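PDB 6M4K: alpha-amylase from Eisenia fetida, which probably catalyses the internal hydrolysis of alpha-1,4-glucosidic linkages in starch-like polysaccharides, as a calcium- and chloride-dependent glycoside hydrolase of family 13. Local coordinates for residues E24-D29 with G370-V375; Q46-N51 with W64-P69; T73-S78 with G115-S120. All coordinates share one frame; numbering follows the deposited sequence.

Contact 1: residues E24-D29 with G370-V375; sequences EWKWTD and GDTKDV. With SO4 (sulfate ion), chain G; SO4 (sulfate ion), chain E.
Val375 lays its CG2 methyl over one face of the Trp25 indole. CG2 sits 3.7 Å from the centroid of the six-membered ring of Trp25 and 13° off the ring normal, a CH-pi contact. The other methyl, Val375 CG1, meets the outer end of the ring, 3.7 Å from Trp25 CH2. The backbone of Val375 is held as well. Its N gives a hydrogen bond of 2.9 Å to Asp29 OD2, arriving from above the carboxylate plane. OD2 also accepts from a water that is bound to Lys26 N and Lys373 O. Asp29 OD1 forms a salt bridge with Arg32.

Lys26 makes the other direct polar links. Its methylenes run antiparallel to the side chain of Thr372, with Lys26 CG 3.9 Å from Thr372 CB. A bend at chi3 (-65°) then turns the ammonium toward the other segment. There Lys26 NZ makes a salt bridge of 2.7 Å to Asp374 OD1, on its anti side and tilted somewhat out of the carboxylate plane. It gives a second bond of 2.9 Å to Thr372 O. A sulfate, probably from the crystallisation liquor, takes a third through its O3, 2.8 Å from Lys26 NZ. Asp29 OD2 and Asp374 OD1 are 4.2 Å apart, and the nearby lysine probably eases their repulsion.

Thr372 OG1 donates to a water that in turn donates to Glu24 O and OE1. The same hydroxyl is bonded to Arg77, and Glu24 is paired with Arg66.

The contact joins the link after barrel strand 19-22 and the first turn of helix 27-39, with Lys26 at the N-cap position, to the long loop between strand 356-357 and helix 389-401. Trp25 leans on Ile30 and Glu33 of helix 27-39 and meets Trp382 edge-to-face, while Trp27 packs against helix 81-93.

Contact 2: residues Q46-N51 with W64-P69; sequences QVSPPN and WQRYQP
Arg66 is bent at chi3 (75°), which swings its guanidinium alongside Pro49 and across Ser48. Tyr67 has CG beside its own backbone N (chi1 -68°), and this brings the phenol back to Pro49 CG. The guanidinium meets Pro49 O side-on, with two nitrogens on one oxygen. Arg66 NH2 is 2.8 Å from Pro49 O and comes from above the carbonyl plane. Arg66 NE is farther, 3.3 Å from Pro49 O, but lies in that plane on a lone pair. The oxygen lies close to the plane of the guanidinium. Ser48 CB covers one face of the group, 3.4 Å from Arg66 CZ. NH1 turns to Glu24.

Pro49 CG stands over one face of the Tyr67 ring, displaced toward the rim. It is 4.0 Å from the Tyr67 ring centroid, a CH-pi contact. One water joins Ser48 OG to Tyr67 OH. Ser48 OG is also hydrogen-bonded to Glu24 N, and Tyr67 OH to Asp101. Another water accepts from Asn51 ND2 and donates to Arg66 O. Asn51 ND2 also bonds Ser71 O and touches Pro69 CB at 3.6 Å. A leucine in place of Arg66 would probably leave Pro49 O without its two donors and Glu24 without its charged mate.

The contact is buried where the loop after strand 44-47 folds back on the strand's end. That strand lies between 19-22 and 97-102 in the parallel barrel. Pro49 and Tyr67 reach toward Asp101 at the C-terminal ends of the barrel strands, where family 13 enzymes place their active site. Helix 27-39 sends Trp27 against Val47, Pro50 and Arg66.

Contact 3: residues T73-S78 with G115-S120; sequences TMNSRS and GSDGNS
Asp117 takes one donor from Thr73 and another from Asn75, one on each carboxylate oxygen. Thr73 OG1 donates to Asp117 OD2 at 2.8 Å, on the anti side and 18° out of the carboxylate plane. Asn75 ND2 donates to Asp117 OD1 at 3.1 Å. The nitrogen meets OD1 from above the carboxylate plane, while OD1 lies near the amide plane of Asn75. The two planes are nearly perpendicular (87°). Asn75 has CG anti to its backbone N (chi1 -165°), which carries the amide out to the aspartate.

Ser116 serves the backbone. Its OG donates to Asn75 O at 2.7 Å, in the carbonyl plane on a lone pair. The same OG is also bonded to His53 N. Glu52 receives Asp117 N and Asn119 ND2 through its two carboxylate oxygens. Ser116 and Asp117 are the middle residues of a type I turn, and Gly118 N closes it on Gly115 O at 3.2 Å.

The turn belongs to the excursion after barrel strand 97-102, between short strands 112-114 and 120-122. The three bonds across this surface contact have neutral donors, and Asp117 is probably the one charged partner among them. Cohesion here therefore rests on directed hydrogen bonds and little on apolar burial.

How the contacts relate
From the N terminus, the chain leaves barrel strand 19-22 through 24-29, whose partner 370-375 comes some 340 residues later. Contact 1 thus closes a very long loop, and the other two lie within it. Contact 2 closes first, as 64-69 returns to the end of strand 44-47. Contact 3 follows in series, with no crossing: 73-78 meets 115-120 in the excursion beyond strand 97-102. Arg66 of contact 2 reaches Ser78 of contact 3, and Arg77 of contact 3 probably bonds Asp371 O of contact 1. Pro50 packs on Met74. Together the three tie loops at one side of the barrel, from its first strand to the stretch before helix 389-401.

Contact 1: residues E24-D29 with G370-V375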
loop_
_atom_site.group_PDB
_atom_site.type_symbol
_atom_site.label_atom_id
_atom_site.label_comp_id
_atom_site.label_asym_id
_atom_site.label_seq_id
_atom_site.Cartn_x
_atom_site.Cartn_y
_atom_site.Cartn_z
ATOM N N GLU A 24 -0.678 11.119 3.190
ATOM C CA GLU A 24 -0.858 12.523 3.555
ATOM C C GLU A 24 0.450 13.282 3.753
ATOM O O GLU A 24 0.425 14.427 4.236
ATOM C CB GLU A 24 -1.798 12.724 4.753
ATOM C CG GLU A 24 -3.263 12.434 4.464
ATOM C CD GLU A 24 -4.021 13.616 3.876
ATOM O OE1 GLU A 24 -3.398 14.627 3.475
ATOM O OE2 GLU A 24 -5.260 13.539 3.822
ATOM N N TRP A 25 1.592 12.720 3.370
ATOM C CA TRP A 25 2.823 13.500 3.404
ATOM C C TRP A 25 2.781 14.620 2.366
ATOM O O TRP A 25 2.288 14.437 1.235
ATOM C CB TRP A 25 4.041 12.622 3.129
ATOM C CG TRP A 25 4.434 11.703 4.254
ATOM C CD1 TRP A 25 3.602 10.971 5.072
ATOM C CD2 TRP A 25 5.769 11.401 4.674
ATOM N NE1 TRP A 25 4.350 10.233 5.966
ATOM C CE2 TRP A 25 5.680 10.494 5.752
ATOM C CE3 TRP A 25 7.038 11.815 4.248
ATOM C CZ2 TRP A 25 6.810 9.999 6.404
ATOM C CZ3 TRP A 25 8.152 11.326 4.905
ATOM C CH2 TRP A 25 8.032 10.427 5.959
ATOM N N LYS A 26 3.334 15.774 2.741
ATOM C CA LYS A 26 3.510 16.883 1.811
ATOM C C LYS A 26 4.611 16.576 0.796
ATOM O O LYS A 26 5.536 15.800 1.055
ATOM C CB LYS A 26 3.897 18.162 2.560
ATOM C CG LYS A 26 2.789 18.752 3.421
ATOM C CD LYS A 26 3.202 20.094 4.032
ATOM C CE LYS A 26 4.354 19.931 5.008
ATOM N NZ LYS A 26 4.542 21.198 5.791
ATOM N N TRP A 27 4.512 17.230 -0.366
ATOM C CA TRP A 27 5.490 16.995 -1.425
ATOM C C TRP A 27 6.903 17.352 -0.981
ATOM O O TRP A 27 7.865 16.651 -1.320
ATOM C CB TRP A 27 5.118 17.753 -2.695
ATOM C CG TRP A 27 3.722 17.543 -3.202
ATOM C CD1 TRP A 27 2.970 18.455 -3.864
ATOM C CD2 TRP A 27 2.909 16.350 -3.118
ATOM N NE1 TRP A 27 1.749 17.933 -4.192
ATOM C CE2 TRP A 27 1.681 16.641 -3.746
ATOM C CE3 TRP A 27 3.085 15.083 -2.547
ATOM C CZ2 TRP A 27 0.640 15.712 -3.834
ATOM C CZ3 TRP A 27 2.055 14.164 -2.634
ATOM C CH2 TRP A 27 0.848 14.484 -3.273
ATOM N N THR A 28 7.056 18.441 -0.221
ATOM C CA THR A 28 8.399 18.797 0.223
ATOM C C THR A 28 8.993 17.735 1.130
ATOM O O THR A 28 10.205 17.493 1.089
ATOM C CB THR A 28 8.389 20.143 0.939
ATOM O OG1 THR A 28 7.409 20.117 1.982
ATOM C CG2 THR A 28 8.084 21.269 -0.048
ATOM N N ASP A 29 8.153 17.075 1.939
ATOM C CA ASP A 29 8.640 16.004 2.805
ATOM C C ASP A 29 8.965 14.740 2.019
ATOM O O ASP A 29 9.972 14.086 2.292
ATOM C CB ASP A 29 7.651 15.721 3.937
ATOM C CG ASP A 29 7.748 16.752 5.046
ATOM O OD1 ASP A 29 8.864 17.270 5.288
ATOM O OD2 ASP A 29 6.715 17.031 5.669
ATOM N N GLY A 370 -6.265 23.414 7.781
ATOM C CA GLY A 370 -6.118 22.498 6.672
ATOM C C GLY A 370 -4.703 22.280 6.193
ATOM O O GLY A 370 -4.508 21.532 5.226
ATOM N N ASP A 371 -3.712 22.905 6.825
ATOM C CA ASP A 371 -2.326 22.639 6.479
ATOM C C ASP A 371 -1.907 21.274 7.024
ATOM O O ASP A 371 -2.642 20.616 7.766
ATOM C CB ASP A 371 -1.409 23.766 6.976
ATOM C CG ASP A 371 -1.404 23.919 8.495
ATOM O OD1 ASP A 371 -1.710 22.959 9.229
ATOM O OD2 ASP A 371 -1.070 25.030 8.969
ATOM N N THR A 372 -0.699 20.856 6.654
ATOM C CA THR A 372 -0.101 19.632 7.156
ATOM C C THR A 372 1.271 19.985 7.704
ATOM O O THR A 372 2.020 20.738 7.072
ATOM C CB THR A 372 -0.024 18.576 6.047
ATOM O OG1 THR A 372 -1.348 18.330 5.582
ATOM C CG2 THR A 372 0.604 17.285 6.562
ATOM N N LYS A 373 1.577 19.481 8.892
ATOM C CA LYS A 373 2.876 19.736 9.496
ATOM C C LYS A 373 3.986 19.052 8.719
ATOM O O LYS A 373 3.781 18.014 8.078
ATOM C CB LYS A 373 2.926 19.173 10.911
ATOM C CG LYS A 373 2.043 19.864 11.906
ATOM C CD LYS A 373 2.351 19.270 13.264
ATOM C CE LYS A 373 1.313 19.649 14.261
ATOM N NZ LYS A 373 1.712 19.198 15.626
ATOM N N ASP A 374 5.187 19.621 8.815
ATOM C CA ASP A 374 6.390 18.917 8.403
ATOM C C ASP A 374 6.504 17.609 9.170
ATOM O O ASP A 374 6.211 17.539 10.370
ATOM C CB ASP A 374 7.635 19.757 8.713
ATOM C CG ASP A 374 7.810 20.938 7.776
ATOM O OD1 ASP A 374 7.072 21.065 6.782
ATOM O OD2 ASP A 374 8.715 21.762 8.049
ATOM N N VAL A 375 6.943 16.560 8.479
ATOM C CA VAL A 375 7.118 15.271 9.131
ATOM C C VAL A 375 8.304 15.311 10.083
ATOM O O VAL A 375 9.385 15.810 9.744
ATOM C CB VAL A 375 7.331 14.168 8.079
ATOM C CG1 VAL A 375 7.708 12.862 8.754
ATOM C CG2 VAL A 375 6.087 13.999 7.236
HETATM S S SO4 G . 5.423 23.190 2.673
HETATM O O1 SO4 G . 4.319 23.015 1.743
HETATM O O2 SO4 G . 6.201 21.963 2.668
HETATM O O3 SO4 G . 4.897 23.384 4.022
HETATM O O4 SO4 G . 6.245 24.326 2.257
HETATM S S SO4 E . 5.512 22.510 11.596
HETATM O O1 SO4 E . 5.320 21.417 12.539
HETATM O O2 SO4 E . 5.451 22.041 10.213
HETATM O O3 SO4 E . 6.817 23.121 11.842
HETATM O O4 SO4 E . 4.463 23.503 11.797
HETATM O O HOH W 1 -1.342 16.409 3.622
HETATM O O HOH W 2 4.099 16.306 5.449
HETATM O O HOH W 3 8.588 19.842 4.442
HETATM O O HOH W 4 10.164 17.435 7.685
#

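Contact 2: residues Q46-N51 with W64-P69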
loop_
_atom_site.group_PDB
_atom_site.type_symbol
_atom_site.label_atom_id
_atom_site.label_comp_id
_atom_site.label_asym_id
_atom_site.label_seq_id
_atom_site.Cartn_x
_atom_site.Cartn_y
_atom_site.Cartn_z
ATOM N N GLN A 46 3.934 5.627 -3.065
ATOM C CA GLN A 46 2.571 5.980 -3.427
ATOM C C GLN A 46 2.203 7.274 -2.714
ATOM O O GLN A 46 2.321 7.364 -1.487
ATOM C CB GLN A 46 1.611 4.883 -2.986
ATOM C CG GLN A 46 0.179 5.114 -3.391
ATOM C CD GLN A 46 -0.724 4.053 -2.848
ATOM O OE1 GLN A 46 -0.501 2.862 -3.086
ATOM N NE2 GLN A 46 -1.744 4.453 -2.091
ATOM N N VAL A 47 1.764 8.272 -3.473
ATOM C CA VAL A 47 1.442 9.592 -2.936
ATOM C C VAL A 47 -0.070 9.774 -2.903
ATOM O O VAL A 47 -0.805 9.252 -3.750
ATOM C CB VAL A 47 2.126 10.716 -3.744
ATOM C CG1 VAL A 47 3.629 10.527 -3.757
ATOM C CG2 VAL A 47 1.557 10.821 -5.167
ATOM N N SER A 48 -0.537 10.555 -1.919
ATOM C CA SER A 48 -1.959 10.836 -1.769
ATOM C C SER A 48 -2.482 11.597 -2.992
ATOM O O SER A 48 -1.703 12.225 -3.719
ATOM C CB SER A 48 -2.180 11.668 -0.500
ATOM O OG SER A 48 -2.064 10.865 0.667
ATOM N N PRO A 49 -3.798 11.563 -3.240
ATOM C CA PRO A 49 -4.342 12.193 -4.463
ATOM C C PRO A 49 -3.837 13.616 -4.617
ATOM O O PRO A 49 -3.994 14.439 -3.703
ATOM C CB PRO A 49 -5.862 12.135 -4.242
ATOM C CG PRO A 49 -6.046 10.875 -3.420
ATOM C CD PRO A 49 -4.852 10.857 -2.484
ATOM N N PRO A 50 -3.185 13.933 -5.741
ATOM C CA PRO A 50 -2.508 15.227 -5.880
ATOM C C PRO A 50 -3.320 16.242 -6.665
ATOM O O PRO A 50 -2.886 17.392 -6.806
ATOM C CB PRO A 50 -1.242 14.847 -6.654
ATOM C CG PRO A 50 -1.744 13.768 -7.573
ATOM C CD PRO A 50 -2.706 12.959 -6.742
ATOM N N ASN A 51 -4.453 15.825 -7.227
ATOM C CA ASN A 51 -5.309 16.732 -7.974
ATOM C C ASN A 51 -6.133 17.589 -7.010
ATOM O O ASN A 51 -6.175 17.349 -5.797
ATOM C CB ASN A 51 -6.257 15.938 -8.862
ATOM C CG ASN A 51 -7.145 15.043 -8.056
ATOM O OD1 ASN A 51 -6.673 14.070 -7.466
ATOM N ND2 ASN A 51 -8.424 15.371 -7.980
ATOM N N TRP A 64 -10.360 12.122 4.259
ATOM C CA TRP A 64 -11.152 11.625 3.140
ATOM C C TRP A 64 -11.585 12.712 2.166
ATOM O O TRP A 64 -12.103 12.385 1.092
ATOM C CB TRP A 64 -12.319 10.757 3.605
ATOM C CG TRP A 64 -13.143 11.273 4.735
ATOM C CD1 TRP A 64 -13.132 10.800 6.019
ATOM C CD2 TRP A 64 -14.145 12.297 4.692
ATOM N NE1 TRP A 64 -14.054 11.470 6.777
ATOM C CE2 TRP A 64 -14.687 12.398 5.995
ATOM C CE3 TRP A 64 -14.642 13.128 3.685
ATOM C CZ2 TRP A 64 -15.698 13.302 6.317
ATOM C CZ3 TRP A 64 -15.650 14.046 4.017
ATOM C CH2 TRP A 64 -16.164 14.110 5.324
ATOM N N GLN A 65 -11.384 13.995 2.491
ATOM C CA GLN A 65 -11.669 15.040 1.512
ATOM C C GLN A 65 -10.854 14.842 0.235
ATOM O O GLN A 65 -11.292 15.246 -0.849
ATOM C CB GLN A 65 -11.422 16.429 2.120
ATOM C CG GLN A 65 -9.962 16.770 2.243
ATOM C CD GLN A 65 -9.690 18.095 2.943
ATOM O OE1 GLN A 65 -10.617 18.840 3.296
ATOM N NE2 GLN A 65 -8.413 18.396 3.143
ATOM N N ARG A 66 -9.686 14.195 0.339
ATOM C CA ARG A 66 -8.830 14.007 -0.828
ATOM C C ARG A 66 -9.355 12.950 -1.785
ATOM O O ARG A 66 -8.853 12.872 -2.914
ATOM C CB ARG A 66 -7.389 13.708 -0.410
ATOM C CG ARG A 66 -6.777 14.880 0.336
ATOM C CD ARG A 66 -5.332 14.646 0.675
ATOM N NE ARG A 66 -4.455 14.774 -0.494
ATOM C CZ ARG A 66 -3.150 14.975 -0.394
ATOM N NH1 ARG A 66 -2.597 15.082 0.810
ATOM N NH2 ARG A 66 -2.388 15.100 -1.474
ATOM N N TYR A 67 -10.374 12.190 -1.396
ATOM C CA TYR A 67 -10.995 11.204 -2.269
ATOM C C TYR A 67 -12.261 11.733 -2.932
ATOM O O TYR A 67 -13.038 10.949 -3.486
ATOM C CB TYR A 67 -11.185 9.879 -1.515
ATOM C CG TYR A 67 -9.820 9.283 -1.246
ATOM C CD1 TYR A 67 -9.171 8.532 -2.223
ATOM C CD2 TYR A 67 -9.139 9.537 -0.062
ATOM C CE1 TYR A 67 -7.891 8.034 -2.020
ATOM C CE2 TYR A 67 -7.862 9.045 0.155
ATOM C CZ TYR A 67 -7.247 8.289 -0.831
ATOM O OH TYR A 67 -5.972 7.824 -0.591
ATOM N N GLN A 68 -12.450 13.061 -2.923
ATOM C CA GLN A 68 -13.547 13.744 -3.607
ATOM C C GLN A 68 -12.958 14.762 -4.573
ATOM O O GLN A 68 -12.799 15.947 -4.233
ATOM C CB GLN A 68 -14.504 14.389 -2.607
ATOM C CG GLN A 68 -15.268 13.341 -1.832
ATOM C CD GLN A 68 -16.378 13.918 -0.987
ATOM O OE1 GLN A 68 -17.145 14.773 -1.442
ATOM N NE2 GLN A 68 -16.473 13.459 0.249
ATOM N N PRO A 69 -12.640 14.348 -5.798
ATOM C CA PRO A 69 -12.070 15.281 -6.773
ATOM C C PRO A 69 -13.010 16.436 -7.089
ATOM O O PRO A 69 -14.232 16.273 -7.189
ATOM C CB PRO A 69 -11.842 14.409 -8.011
ATOM C CG PRO A 69 -11.683 13.035 -7.458
ATOM C CD PRO A 69 -12.634 12.959 -6.294
HETATM O O HOH W 5 -4.540 9.890 0.751
HETATM O O HOH W 6 -8.933 13.889 -5.529
#

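Contact 3: residues T73-S78 with G115-S120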
loop_
_atom_site.group_PDB
_atom_site.type_symbol
_atom_site.label_atom_id
_atom_site.label_comp_id
_atom_site.label_asym_id
_atom_site.label_seq_id
_atom_site.Cartn_x
_atom_site.Cartn_y
_atom_site.Cartn_z
ATOM N N THR A 73 -6.648 19.954 -11.884
ATOM C CA THR A 73 -5.470 20.753 -11.584
ATOM C C THR A 73 -4.709 20.105 -10.430
ATOM O O THR A 73 -5.176 19.144 -9.819
ATOM C CB THR A 73 -5.841 22.200 -11.261
ATOM O OG1 THR A 73 -6.450 22.274 -9.963
ATOM C CG2 THR A 73 -6.796 22.747 -12.317
ATOM N N MET A 74 -3.519 20.619 -10.140
ATOM C CA MET A 74 -2.555 19.898 -9.315
ATOM C C MET A 74 -2.125 20.670 -8.074
ATOM O O MET A 74 -0.974 20.596 -7.647
ATOM C CB MET A 74 -1.366 19.451 -10.157
ATOM C CG MET A 74 -1.733 18.300 -11.092
ATOM S SD MET A 74 -2.058 16.772 -10.182
ATOM C CE MET A 74 -0.381 16.427 -9.655
ATOM N N ASN A 75 -3.060 21.381 -7.454
ATOM C CA ASN A 75 -2.836 22.024 -6.163
ATOM C C ASN A 75 -3.698 21.300 -5.136
ATOM O O ASN A 75 -4.927 21.294 -5.257
ATOM C CB ASN A 75 -3.235 23.494 -6.255
ATOM C CG ASN A 75 -2.708 24.328 -5.104
ATOM O OD1 ASN A 75 -1.799 23.931 -4.377
ATOM N ND2 ASN A 75 -3.276 25.519 -4.947
ATOM N N SER A 76 -3.052 20.660 -4.155
ATOM C CA SER A 76 -3.705 19.786 -3.191
ATOM C C SER A 76 -3.197 20.116 -1.793
ATOM O O SER A 76 -2.285 20.929 -1.604
ATOM C CB SER A 76 -3.386 18.315 -3.491
ATOM O OG SER A 76 -2.024 18.034 -3.198
ATOM N N ARG A 77 -3.745 19.412 -0.807
ATOM C CA ARG A 77 -3.272 19.587 0.562
ATOM C C ARG A 77 -1.780 19.324 0.690
ATOM O O ARG A 77 -1.105 19.947 1.513
ATOM C CB ARG A 77 -4.042 18.662 1.494
ATOM C CG ARG A 77 -3.696 18.884 2.958
ATOM C CD ARG A 77 -4.489 18.003 3.892
ATOM N NE ARG A 77 -4.259 18.435 5.268
ATOM C CZ ARG A 77 -5.112 18.229 6.269
ATOM N NH1 ARG A 77 -6.240 17.561 6.085
ATOM N NH2 ARG A 77 -4.832 18.734 7.472
ATOM N N SER A 78 -1.236 18.404 -0.102
ATOM C CA SER A 78 0.189 18.114 0.003
ATOM C C SER A 78 1.089 19.178 -0.610
ATOM O O SER A 78 2.297 19.157 -0.348
ATOM C CB SER A 78 0.520 16.775 -0.651
ATOM O OG SER A 78 0.079 15.680 0.138
ATOM N N GLY A 115 -12.785 23.612 -4.154
ATOM C CA GLY A 115 -11.711 22.674 -3.931
ATOM C C GLY A 115 -10.433 23.350 -3.469
ATOM O O GLY A 115 -10.383 24.550 -3.185
ATOM N N SER A 116 -9.372 22.546 -3.418
ATOM C CA SER A 116 -8.076 22.978 -2.911
ATOM C C SER A 116 -7.337 23.911 -3.857
ATOM O O SER A 116 -6.259 24.398 -3.491
ATOM C CB SER A 116 -7.211 21.746 -2.618
ATOM O OG SER A 116 -7.104 20.906 -3.768
ATOM N N ASP A 117 -7.863 24.146 -5.060
ATOM C CA ASP A 117 -7.281 25.089 -6.007
ATOM C C ASP A 117 -8.248 26.221 -6.323
ATOM O O ASP A 117 -8.021 26.966 -7.281
ATOM C CB ASP A 117 -6.833 24.373 -7.294
ATOM C CG ASP A 117 -5.700 25.089 -8.012
ATOM O OD1 ASP A 117 -5.041 25.956 -7.407
ATOM O OD2 ASP A 117 -5.453 24.772 -9.194
ATOM N N GLY A 118 -9.333 26.349 -5.556
ATOM C CA GLY A 118 -10.259 27.451 -5.722
ATOM C C GLY A 118 -11.411 27.226 -6.679
ATOM O O GLY A 118 -12.275 28.105 -6.787
ATOM N N ASN A 119 -11.474 26.088 -7.367
ATOM C CA ASN A 119 -12.559 25.856 -8.312
ATOM C C ASN A 119 -13.819 25.392 -7.595
ATOM O O ASN A 119 -13.763 24.703 -6.572
ATOM C CB ASN A 119 -12.131 24.840 -9.369
ATOM C CG ASN A 119 -11.123 25.419 -10.335
ATOM O OD1 ASN A 119 -11.377 26.449 -10.973
ATOM N ND2 ASN A 119 -9.959 24.791 -10.428
ATOM N N SER A 120 -14.970 25.722 -8.177
ATOM C CA SER A 120 -16.258 25.354 -7.603
ATOM C C SER A 120 -16.583 23.880 -7.836
ATOM O O SER A 120 -16.212 23.287 -8.855
ATOM C CB SER A 120 -17.372 26.203 -8.223
ATOM O OG SER A 120 -18.636 25.935 -7.625
#